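Local coordinates for protein putative enoyl-CoA hydratase/isomerase (Acinetobacter baumannii, PDB 3FDU) that probably hydrates or isomerises enoyl-coenzyme A thioesters as a three-subunit member of the crotonase superfamily, at residues V50-L55 and P101-V106; A121-A126 and L180-V185; I111-T116 and S142-A147. The protein carries 4 engineered substitutions. One frame throughout, in Å; residues are numbered along the deposited sequence.

Interaction 1: V50-L55 and P101-V106; sequences VRVVVL and PLIIAV. Engineered in segment 50-55: Val-53 (natural residue Ile).
Val-53 is held at both of its backbone polar atoms by segment 101-106: its N donates to Pro-101 O at 3.1 Å, and Ile-103 N donates to its O at 2.8 Å. The pattern repeats two residues on, where Leu-55 N reaches Ile-103 O at 2.9 Å and Ala-105 N reaches Leu-55 O at 3.2 Å. The last bond is the most bent, with 154° at the hydrogen, against nearly straight geometry in the other three. Pro-101 can begin the ladder with its carbonyl but, having no N-H, cannot extend it back to Arg-51 O, which meets its CD instead. Beta-branched valine and isoleucine, which suit extended backbone, and leucine fill both faces. On one, the CG1 of Val-53, an engineered residue in place of Ile, meets Leu-102 CD1 at 3.9 Å, while Leu-55 and Ile-104 lie side by side, with CD2 of the former 4.0 Å from CD1 of the latter. On the other, Val-52 turns CG1 opposite its own N (chi1 179°), which sets that methyl 4.0 Å from Ile-103 CD1. Further out, Leu-41 and Ala-44 of helix 31-46 cover Val-53, and helix 188-200 packs on Val-52 through Ala-196 and Leu-199. Leu-102 N turns to Asp-122 OD2. Adjacent parallel strands, joined here through helices 68-76 and 87-97, are neighbouring rungs in the main sheet of the crotonase-type spiral.

Interaction 2: A121-A126 and L180-V185; sequences ADLVFA and LVNEIV
Asn-182 N donates to Val-124 O at 2.7 Å, the shortest polar bond between the segments, in the crotonase fold where the edge strand 183-184 joins strand 123-126 in parallel. The asparagine closes a second bond with its side chain: Val-124 N donates to Asn-182 OD1 at 2.8 Å, so an amide oxygen does what a backbone carbonyl would do in a regular ladder. The donor stands above the amide plane, 39° out of it. CG lies beside the backbone N of Asn-182 (chi1 -75°), which turns the amide back toward the Leu-123 to Val-124 peptide, with ND2 beside Leu-123 CD2, and lets one residue pair with both polar atoms of another. ND2 also bonds Glu-162 OE2 and His-158 O of the second subunit, so the same amide links sheet edge and subunit interface. Regular pairing resumes beyond it, with a weak bond from Ala-126 N to Glu-183 O at 3.3 Å and a sounder one from Val-185 N to Ala-126 O at 2.9 Å; Glu-183 N, buried here, has no partner in the model. On the face with Val-124 and Ala-126, Val-124 CB sits 3.4 Å from Leu-180 O, and Val-181 CG2 lies 4.0 Å from Ala-126 CB, where a small methyl fits. On the Phe-125 and Glu-183 face, packed against Thr-191 and Thr-195, the Phe-125 ring edge presents CD1 4.2 Å from Glu-183 CB.

Interaction 3: I111-T116 and S142-A147; sequences IGIGVT and SPEGGA
Thr-116 and Glu-144 meet with their side chains at about a right angle, the threonine pointing from its helix at the backbone of the turn while the glutamate extends its carboxylate toward the first turn of the helix. Thr-116 lays CG2 3.4 Å from Glu-144 O and 4.1 Å from Ala-147 CB; threonine suits the place because this methyl packs on alanine while its short branches fit against Gly-145. Its OG1 falls between its own backbone N and carbonyl carbon (chi1 62°), 3.7 Å from Glu-144 OE2; no hydrogen bond forms, and this buried hydroxyl has no partner in the model. Glu-144 bends at chi2, and its side chain crosses that of Ile-113 at a slant, bringing OE2 to 4.0 Å from Ile-113 CB. Phe-89, Pro-88 and Phe-136 touch the glutamate, and Leu-92 touches both Ile-113 and Thr-116. The turn from Glu-144 to Ala-147 is type I', with Gly-145 and Gly-146 at positive phi, where glycine is at ease; lacking a side chain, Gly-145 can bring its CA within 4.3 Å of Thr-116 CB. Gly-112 occupies the N-cap position, its O accepting first-turn bonds from Val-115 N and Thr-116 N. A glycerol about 5 Å from the Glu-144 side chain probably comes from the crystallisation liquor, though it may mark a pocket. The start of helix 113-116 probably corresponds to the part of the crotonase fold that supplies one oxyanion-hole N-H, and the glycine turn carrying Glu-144 faces it, consistent with the active-site region.

Overall arrangement
From the N terminus, strand 52-57 leads through helices 68-76 and 87-97 to strand 102-106, and interaction 1 closes this loop. Only then do the other two open: 111-116 begins interaction 3 and 121-126 begins interaction 2. Segment 142-147 closes interaction 3 before 180-185 closes interaction 2, so these two loops cross. Interactions 1 and 2 adjoin in one sheet, because strands 102-106 and 123-126 are neighbours, with Val-106 N 2.7 Å from Phe-125 O. Interaction 3 lies off the six-stranded sheet, starting from strand 109-111 of the small sheet, and touches interaction 2 through Leu-180 and Val-115 but not interaction 1. Together they join the main sheet, its 183-184 edge and the 111-116 and 142-147 region.

Interaction 1: V50-L55 and P101-V106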
ATOM      1  N   VAL A  50      14.901  22.446 -18.888  1.00 27.95           N
ATOM      2  CA  VAL A  50      14.961  21.251 -18.000  1.00 24.62           C
ATOM      3  C   VAL A  50      13.693  20.392 -18.233  1.00 24.42           C
ATOM      4  O   VAL A  50      12.553  20.901 -18.093  1.00 23.56           O
ATOM      5  CB  VAL A  50      14.961  21.681 -16.527  1.00 24.82           C
ATOM      6  CG1 VAL A  50      14.846  20.470 -15.601  1.00 24.25           C
ATOM      7  CG2 VAL A  50      16.180  22.515 -16.185  1.00 25.34           C
ATOM      8  N   ARG A  51      13.873  19.099 -18.521  1.00 21.78           N
ATOM      9  CA  ARG A  51      12.736  18.183 -18.648  1.00 21.85           C
ATOM     10  C   ARG A  51      12.647  17.155 -17.495  1.00 22.05           C
ATOM     11  O   ARG A  51      11.538  16.739 -17.112  1.00 20.81           O
ATOM     12  CB  ARG A  51      12.832  17.444 -20.003  1.00 23.85           C
ATOM     13  CG  ARG A  51      12.558  18.423 -21.198  1.00 25.58           C
ATOM     14  CD  ARG A  51      13.087  17.839 -22.511  1.00 35.84           C
ATOM     15  NE  ARG A  51      12.231  16.719 -22.839  1.00 43.54           N
ATOM     16  CZ  ARG A  51      11.210  16.772 -23.680  1.00 46.87           C
ATOM     17  NH1 ARG A  51      10.963  17.886 -24.384  1.00 50.10           N
ATOM     18  NH2 ARG A  51      10.477  15.686 -23.852  1.00 47.72           N
ATOM     19  N   VAL A  52      13.822  16.733 -16.983  1.00 21.37           N
ATOM     20  CA  VAL A  52      13.918  15.751 -15.847  1.00 20.96           C
ATOM     21  C   VAL A  52      14.940  16.196 -14.802  1.00 19.84           C
ATOM     22  O   VAL A  52      16.000  16.736 -15.133  1.00 19.82           O
ATOM     23  CB  VAL A  52      14.284  14.377 -16.343  1.00 20.72           C
ATOM     24  CG1 VAL A  52      14.419  13.328 -15.167  1.00 20.15           C
ATOM     25  CG2 VAL A  52      13.267  13.888 -17.461  1.00 22.93           C
ATOM     26  N   VAL A  53      14.606  16.013 -13.525  1.00 18.78           N
ATOM     27  CA  VAL A  53      15.562  16.292 -12.476  1.00 19.56           C
ATOM     28  C   VAL A  53      16.088  14.997 -11.820  1.00 19.86           C
ATOM     29  O   VAL A  53      15.308  14.061 -11.475  1.00 19.51           O
ATOM     30  CB  VAL A  53      14.965  17.238 -11.378  1.00 18.94           C
ATOM     31  CG1 VAL A  53      16.044  17.551 -10.286  1.00 16.60           C
ATOM     32  CG2 VAL A  53      14.447  18.550 -12.021  1.00 20.72           C
ATOM     33  N   VAL A  54      17.397  14.944 -11.619  1.00 19.84           N
ATOM     34  CA  VAL A  54      17.995  13.835 -10.867  1.00 20.34           C
ATOM     35  C   VAL A  54      18.638  14.494  -9.679  1.00 19.98           C
ATOM     36  O   VAL A  54      19.423  15.435  -9.847  1.00 20.30           O
ATOM     37  CB  VAL A  54      19.102  13.104 -11.654  1.00 20.07           C
ATOM     38  CG1 VAL A  54      19.840  12.076 -10.752  1.00 23.65           C
ATOM     39  CG2 VAL A  54      18.518  12.359 -12.908  1.00 21.80           C
ATOM     40  N   LEU A  55      18.330  13.988  -8.492  1.00 20.03           N
ATOM     41  CA  LEU A  55      18.933  14.433  -7.228  1.00 19.93           C
ATOM     42  C   LEU A  55      19.666  13.248  -6.607  1.00 20.36           C
ATOM     43  O   LEU A  55      19.086  12.172  -6.478  1.00 17.58           O
ATOM     44  CB  LEU A  55      17.817  14.877  -6.262  1.00 21.07           C
ATOM     45  CG  LEU A  55      18.206  15.254  -4.824  1.00 20.36           C
ATOM     46  CD1 LEU A  55      19.027  16.497  -4.835  1.00 20.92           C
ATOM     47  CD2 LEU A  55      16.917  15.492  -4.015  1.00 24.12           C
ATOM     48  N   PRO A 101       9.374  14.987 -13.879  1.00 17.97           N
ATOM     49  CA  PRO A 101       9.752  13.749 -13.177  1.00 17.79           C
ATOM     50  C   PRO A 101      10.993  14.025 -12.287  1.00 18.17           C
ATOM     51  O   PRO A 101      11.923  14.748 -12.715  1.00 17.74           O
ATOM     52  CB  PRO A 101      10.087  12.779 -14.309  1.00 18.47           C
ATOM     53  CG  PRO A 101       9.248  13.347 -15.574  1.00 17.70           C
ATOM     54  CD  PRO A 101       9.442  14.853 -15.351  1.00 17.38           C
ATOM     55  N   LEU A 102      10.974  13.478 -11.065  1.00 17.58           N
ATOM     56  CA  LEU A 102      12.076  13.602 -10.071  1.00 16.36           C
ATOM     57  C   LEU A 102      12.632  12.200  -9.799  1.00 17.81           C
ATOM     58  O   LEU A 102      11.894  11.313  -9.327  1.00 16.17           O
ATOM     59  CB  LEU A 102      11.567  14.215  -8.761  1.00 16.51           C
ATOM     60  CG  LEU A 102      12.617  14.382  -7.627  1.00 19.47           C
ATOM     61  CD1 LEU A 102      13.824  15.254  -8.082  1.00 17.65           C
ATOM     62  CD2 LEU A 102      11.969  15.018  -6.395  1.00 18.08           C
ATOM     63  N   ILE A 103      13.909  11.977 -10.138  1.00 16.56           N
ATOM     64  CA  ILE A 103      14.536  10.708  -9.877  1.00 17.69           C
ATOM     65  C   ILE A 103      15.585  10.925  -8.803  1.00 17.77           C
ATOM     66  O   ILE A 103      16.279  11.928  -8.839  1.00 18.76           O
ATOM     67  CB  ILE A 103      15.214  10.113 -11.144  1.00 18.16           C
ATOM     68  CG1 ILE A 103      14.203   9.988 -12.315  1.00 15.37           C
ATOM     69  CG2 ILE A 103      15.944   8.787 -10.840  1.00 17.32           C
ATOM     70  CD1 ILE A 103      14.879   9.623 -13.644  1.00 17.22           C
ATOM     71  N   ILE A 104      15.678   9.988  -7.846  1.00 17.79           N
ATOM     72  CA  ILE A 104      16.703  10.017  -6.811  1.00 16.94           C
ATOM     73  C   ILE A 104      17.580   8.771  -6.918  1.00 17.28           C
ATOM     74  O   ILE A 104      17.097   7.633  -7.154  1.00 17.79           O
ATOM     75  CB  ILE A 104      16.094  10.183  -5.399  1.00 18.09           C
ATOM     76  CG1 ILE A 104      15.447  11.604  -5.320  1.00 19.37           C
ATOM     77  CG2 ILE A 104      17.211   9.999  -4.302  1.00 16.13           C
ATOM     78  CD1 ILE A 104      14.896  12.041  -3.959  1.00 19.59           C
ATOM     79  N   ALA A 105      18.871   8.954  -6.730  1.00 16.07           N
ATOM     80  CA  ALA A 105      19.769   7.807  -6.764  1.00 17.27           C
ATOM     81  C   ALA A 105      20.515   7.731  -5.430  1.00 17.72           C
ATOM     82  O   ALA A 105      21.131   8.700  -5.046  1.00 18.55           O
ATOM     83  CB  ALA A 105      20.809   7.946  -7.953  1.00 17.56           C
ATOM     84  N   VAL A 106      20.491   6.578  -4.763  1.00 17.52           N
ATOM     85  CA  VAL A 106      21.032   6.485  -3.401  1.00 18.31           C
ATOM     86  C   VAL A 106      22.249   5.542  -3.347  1.00 17.59           C
ATOM     87  O   VAL A 106      22.175   4.423  -3.846  1.00 16.90           O
ATOM     88  CB  VAL A 106      19.934   5.940  -2.423  1.00 17.61           C
ATOM     89  CG1 VAL A 106      20.470   5.782  -0.995  1.00 19.56           C
ATOM     90  CG2 VAL A 106      18.752   6.906  -2.417  1.00 18.32           C
TER

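Interaction 2: A121-A126 and L180-V185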
ATOM      1  N   ALA A 121       9.837  11.521  -4.520  1.00 20.37           N
ATOM      2  CA  ALA A 121      10.391  11.255  -5.839  1.00 18.66           C
ATOM      3  C   ALA A 121       9.472  10.297  -6.596  1.00 18.71           C
ATOM      4  O   ALA A 121       8.800   9.488  -5.978  1.00 17.47           O
ATOM      5  CB  ALA A 121      11.828  10.625  -5.729  1.00 19.13           C
ATOM      6  N   ASP A 122       9.496  10.349  -7.936  1.00 17.26           N
ATOM      7  CA  ASP A 122       8.770   9.374  -8.746  1.00 18.02           C
ATOM      8  C   ASP A 122       9.438   8.005  -8.860  1.00 17.62           C
ATOM      9  O   ASP A 122       8.758   6.982  -8.891  1.00 16.17           O
ATOM     10  CB  ASP A 122       8.569   9.979 -10.127  1.00 18.95           C
ATOM     11  CG  ASP A 122       7.885  11.330 -10.039  1.00 19.75           C
ATOM     12  OD1 ASP A 122       6.794  11.372  -9.429  1.00 21.32           O
ATOM     13  OD2 ASP A 122       8.456  12.339 -10.510  1.00 21.91           O
ATOM     14  N   LEU A 123      10.772   8.009  -8.971  1.00 18.24           N
ATOM     15  CA  LEU A 123      11.589   6.785  -9.145  1.00 18.57           C
ATOM     16  C   LEU A 123      12.846   6.926  -8.286  1.00 17.25           C
ATOM     17  O   LEU A 123      13.398   8.023  -8.145  1.00 16.79           O
ATOM     18  CB  LEU A 123      12.042   6.629 -10.587  1.00 18.49           C
ATOM     19  CG  LEU A 123      10.904   6.817 -11.610  1.00 21.17           C
ATOM     20  CD1 LEU A 123      11.509   6.939 -12.980  1.00 24.16           C
ATOM     21  CD2 LEU A 123      10.012   5.650 -11.458  1.00 20.66           C
ATOM     22  N   VAL A 124      13.233   5.815  -7.680  1.00 17.17           N
ATOM     23  CA  VAL A 124      14.384   5.771  -6.830  1.00 16.11           C
ATOM     24  C   VAL A 124      15.235   4.556  -7.150  1.00 17.72           C
ATOM     25  O   VAL A 124      14.708   3.422  -7.208  1.00 17.29           O
ATOM     26  CB  VAL A 124      13.972   5.671  -5.358  1.00 16.28           C
ATOM     27  CG1 VAL A 124      15.225   5.625  -4.483  1.00 11.72           C
ATOM     28  CG2 VAL A 124      13.109   6.882  -4.942  1.00 17.35           C
ATOM     29  N   PHE A 125      16.531   4.794  -7.402  1.00 17.78           N
ATOM     30  CA  PHE A 125      17.463   3.695  -7.625  1.00 18.29           C
ATOM     31  C   PHE A 125      18.510   3.682  -6.505  1.00 18.45           C
ATOM     32  O   PHE A 125      18.944   4.730  -6.037  1.00 19.97           O
ATOM     33  CB  PHE A 125      18.140   3.801  -9.010  1.00 19.21           C
ATOM     34  CG  PHE A 125      17.151   3.881 -10.146  1.00 19.75           C
ATOM     35  CD1 PHE A 125      16.406   2.740 -10.527  1.00 22.47           C
ATOM     36  CD2 PHE A 125      16.916   5.096 -10.799  1.00 19.25           C
ATOM     37  CE1 PHE A 125      15.457   2.820 -11.594  1.00 18.90           C
ATOM     38  CE2 PHE A 125      16.011   5.152 -11.863  1.00 22.06           C
ATOM     39  CZ  PHE A 125      15.275   4.003 -12.231  1.00 18.29           C
ATOM     40  N   ALA A 126      18.883   2.502  -6.051  1.00 18.95           N
ATOM     41  CA  ALA A 126      19.928   2.412  -5.015  1.00 19.55           C
ATOM     42  C   ALA A 126      20.886   1.295  -5.388  1.00 19.93           C
ATOM     43  O   ALA A 126      20.542   0.397  -6.179  1.00 19.49           O
ATOM     44  CB  ALA A 126      19.285   2.103  -3.660  1.00 18.89           C
ATOM     45  N   LEU A 180      10.199   1.837  -1.212  1.00 16.83           N
ATOM     46  CA  LEU A 180      10.944   3.078  -1.162  1.00 17.24           C
ATOM     47  C   LEU A 180      11.931   3.175  -2.324  1.00 17.53           C
ATOM     48  O   LEU A 180      12.289   4.267  -2.741  1.00 16.22           O
ATOM     49  CB  LEU A 180      11.714   3.154   0.175  1.00 17.41           C
ATOM     50  CG  LEU A 180      10.844   3.436   1.436  1.00 18.76           C
ATOM     51  CD1 LEU A 180      11.668   3.156   2.740  1.00 19.27           C
ATOM     52  CD2 LEU A 180      10.411   4.917   1.408  1.00 21.73           C
ATOM     53  N   VAL A 181      12.406   2.017  -2.804  1.00 17.59           N
ATOM     54  CA  VAL A 181      13.384   1.986  -3.895  1.00 18.38           C
ATOM     55  C   VAL A 181      12.705   1.188  -5.028  1.00 18.37           C
ATOM     56  O   VAL A 181      12.066   0.178  -4.763  1.00 19.20           O
ATOM     57  CB  VAL A 181      14.687   1.246  -3.387  1.00 20.17           C
ATOM     58  CG1 VAL A 181      15.521   0.654  -4.485  1.00 20.08           C
ATOM     59  CG2 VAL A 181      15.520   2.154  -2.418  1.00 19.82           C
ATOM     60  N   ASN A 182      12.856   1.616  -6.279  1.00 17.87           N
ATOM     61  CA  ASN A 182      12.306   0.876  -7.454  1.00 18.14           C
ATOM     62  C   ASN A 182      13.123  -0.364  -7.823  1.00 19.71           C
ATOM     63  O   ASN A 182      12.579  -1.440  -8.171  1.00 21.23           O
ATOM     64  CB  ASN A 182      12.270   1.822  -8.690  1.00 16.58           C
ATOM     65  CG  ASN A 182      11.137   2.833  -8.589  1.00 18.16           C
ATOM     66  OD1 ASN A 182      11.221   3.803  -7.828  1.00 16.54           O
ATOM     67  ND2 ASN A 182      10.036   2.551  -9.271  1.00 19.33           N
ATOM     68  N   GLU A 183      14.445  -0.222  -7.772  1.00 19.56           N
ATOM     69  CA  GLU A 183      15.326  -1.342  -8.159  1.00 19.78           C
ATOM     70  C   GLU A 183      16.708  -1.171  -7.488  1.00 18.53           C
ATOM     71  O   GLU A 183      17.186  -0.055  -7.326  1.00 17.72           O
ATOM     72  CB  GLU A 183      15.488  -1.323  -9.692  1.00 19.73           C
ATOM     73  CG  GLU A 183      16.408  -2.339 -10.292  1.00 25.44           C
ATOM     74  CD  GLU A 183      16.398  -2.290 -11.847  1.00 33.29           C
ATOM     75  OE1 GLU A 183      15.735  -1.397 -12.434  1.00 35.58           O
ATOM     76  OE2 GLU A 183      17.062  -3.132 -12.482  1.00 34.54           O
ATOM     77  N   ILE A 184      17.347  -2.284  -7.139  1.00 18.62           N
ATOM     78  CA  ILE A 184      18.748  -2.266  -6.688  1.00 17.54           C
ATOM     79  C   ILE A 184      19.606  -2.557  -7.934  1.00 17.92           C
ATOM     80  O   ILE A 184      19.403  -3.580  -8.647  1.00 19.02           O
ATOM     81  CB  ILE A 184      18.981  -3.326  -5.561  1.00 16.80           C
ATOM     82  CG1 ILE A 184      18.076  -3.064  -4.337  1.00 18.38           C
ATOM     83  CG2 ILE A 184      20.510  -3.377  -5.180  1.00 17.10           C
ATOM     84  CD1 ILE A 184      18.035  -4.287  -3.333  1.00 20.17           C
ATOM     85  N   VAL A 185      20.522  -1.651  -8.242  1.00 17.62           N
ATOM     86  CA  VAL A 185      21.279  -1.789  -9.489  1.00 18.05           C
ATOM     87  C   VAL A 185      22.796  -1.698  -9.218  1.00 19.85           C
ATOM     88  O   VAL A 185      23.220  -1.263  -8.135  1.00 18.54           O
ATOM     89  CB  VAL A 185      20.897  -0.714 -10.504  1.00 17.29           C
ATOM     90  CG1 VAL A 185      19.430  -0.928 -10.983  1.00 17.92           C
ATOM     91  CG2 VAL A 185      21.105   0.716  -9.910  1.00 16.00           C
TER

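Interaction 3: I111-T116 and S142-A147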
ATOM      1  N   ILE A 111      19.520   9.025   5.596  1.00 16.30           N
ATOM      2  CA  ILE A 111      18.954   9.051   6.978  1.00 17.66           C
ATOM      3  C   ILE A 111      17.975  10.192   7.153  1.00 17.72           C
ATOM      4  O   ILE A 111      18.242  11.277   6.665  1.00 18.44           O
ATOM      5  CB  ILE A 111      20.114   9.182   8.032  1.00 17.03           C
ATOM      6  CG1 ILE A 111      20.972   7.854   7.998  1.00 20.13           C
ATOM      7  CG2 ILE A 111      19.562   9.323   9.464  1.00 19.57           C
ATOM      8  CD1 ILE A 111      22.278   7.945   8.853  1.00 23.49           C
ATOM      9  N   GLY A 112      16.810   9.925   7.755  1.00 18.32           N
ATOM     10  CA  GLY A 112      15.860  10.979   8.163  1.00 19.08           C
ATOM     11  C   GLY A 112      15.210  11.544   6.912  1.00 21.14           C
ATOM     12  O   GLY A 112      14.470  10.844   6.206  1.00 19.81           O
ATOM     13  N   ILE A 113      15.502  12.808   6.609  1.00 21.76           N
ATOM     14  CA  ILE A 113      15.134  13.355   5.319  1.00 21.95           C
ATOM     15  C   ILE A 113      15.689  12.564   4.095  1.00 21.53           C
ATOM     16  O   ILE A 113      15.130  12.653   3.012  1.00 21.57           O
ATOM     17  CB  ILE A 113      15.597  14.820   5.199  1.00 23.29           C
ATOM     18  CG1 ILE A 113      14.994  15.424   3.923  1.00 26.93           C
ATOM     19  CG2 ILE A 113      17.127  14.907   5.147  1.00 21.12           C
ATOM     20  CD1 ILE A 113      14.271  16.701   4.141  1.00 28.25           C
ATOM     21  N   GLY A 114      16.786  11.817   4.259  1.00 20.59           N
ATOM     22  CA  GLY A 114      17.296  10.940   3.186  1.00 19.09           C
ATOM     23  C   GLY A 114      16.312   9.835   2.826  1.00 18.18           C
ATOM     24  O   GLY A 114      16.303   9.372   1.670  1.00 19.31           O
ATOM     25  N   VAL A 115      15.468   9.429   3.771  1.00 16.52           N
ATOM     26  CA  VAL A 115      14.354   8.526   3.471  1.00 17.68           C
ATOM     27  C   VAL A 115      13.054   9.300   3.104  1.00 17.28           C
ATOM     28  O   VAL A 115      12.357   8.905   2.165  1.00 18.12           O
ATOM     29  CB  VAL A 115      13.994   7.586   4.656  1.00 17.02           C
ATOM     30  CG1 VAL A 115      12.707   6.751   4.363  1.00 18.87           C
ATOM     31  CG2 VAL A 115      15.095   6.566   4.924  1.00 19.82           C
ATOM     32  N   THR A 116      12.678  10.339   3.868  1.00 16.27           N
ATOM     33  CA  THR A 116      11.354  10.970   3.591  1.00 18.59           C
ATOM     34  C   THR A 116      11.289  11.717   2.240  1.00 18.47           C
ATOM     35  O   THR A 116      10.218  11.816   1.656  1.00 19.59           O
ATOM     36  CB  THR A 116      10.916  11.888   4.713  1.00 18.57           C
ATOM     37  OG1 THR A 116      11.870  12.945   4.832  1.00 20.94           O
ATOM     38  CG2 THR A 116      10.800  11.114   6.048  1.00 20.53           C
ATOM     39  N   SER A 142       9.337  13.229  15.643  1.00 18.22           N
ATOM     40  CA  SER A 142       8.060  12.669  15.161  1.00 19.34           C
ATOM     41  C   SER A 142       8.121  12.724  13.650  1.00 19.29           C
ATOM     42  O   SER A 142       9.116  13.192  13.097  1.00 20.64           O
ATOM     43  CB  SER A 142       6.831  13.480  15.707  1.00 18.25           C
ATOM     44  OG  SER A 142       6.959  14.852  15.332  1.00 20.81           O
ATOM     45  N   PRO A 143       7.082  12.255  12.958  1.00 19.34           N
ATOM     46  CA  PRO A 143       7.297  12.109  11.491  1.00 20.72           C
ATOM     47  C   PRO A 143       7.496  13.440  10.744  1.00 22.40           C
ATOM     48  O   PRO A 143       7.001  14.493  11.215  1.00 21.83           O
ATOM     49  CB  PRO A 143       5.967  11.477  11.025  1.00 20.16           C
ATOM     50  CG  PRO A 143       5.574  10.588  12.261  1.00 19.73           C
ATOM     51  CD  PRO A 143       5.907  11.499  13.442  1.00 18.02           C
ATOM     52  N   GLU A 144       8.202  13.423   9.597  1.00 22.99           N
ATOM     53  CA  GLU A 144       8.124  14.562   8.661  1.00 25.03           C
ATOM     54  C   GLU A 144       8.027  14.107   7.208  1.00 24.40           C
ATOM     55  O   GLU A 144       8.070  12.912   6.929  1.00 24.84           O
ATOM     56  CB  GLU A 144       9.269  15.594   8.845  1.00 27.89           C
ATOM     57  CG  GLU A 144      10.647  15.020   9.160  1.00 31.39           C
ATOM     58  CD  GLU A 144      11.796  15.841   8.535  1.00 39.38           C
ATOM     59  OE1 GLU A 144      12.074  16.964   9.035  1.00 43.67           O
ATOM     60  OE2 GLU A 144      12.468  15.338   7.597  1.00 36.05           O
ATOM     61  N   GLY A 145       7.865  15.051   6.293  1.00 23.20           N
ATOM     62  CA  GLY A 145       7.712  14.730   4.872  1.00 24.20           C
ATOM     63  C   GLY A 145       6.424  14.019   4.487  1.00 25.38           C
ATOM     64  O   GLY A 145       6.306  13.469   3.391  1.00 27.53           O
ATOM     65  N   GLY A 146       5.444  14.002   5.384  1.00 24.47           N
ATOM     66  CA  GLY A 146       4.179  13.375   5.080  1.00 23.88           C
ATOM     67  C   GLY A 146       4.239  11.880   5.268  1.00 22.66           C
ATOM     68  O   GLY A 146       3.319  11.178   4.869  1.00 22.85           O
ATOM     69  N   ALA A 147       5.315  11.394   5.894  1.00 21.00           N
ATOM     70  CA  ALA A 147       5.569   9.971   5.997  1.00 20.98           C
ATOM     71  C   ALA A 147       4.521   9.249   6.827  1.00 20.93           C
ATOM     72  O   ALA A 147       4.240   8.062   6.578  1.00 19.93           O
ATOM     73  CB  ALA A 147       6.989   9.720   6.596  1.00 20.43           C
TER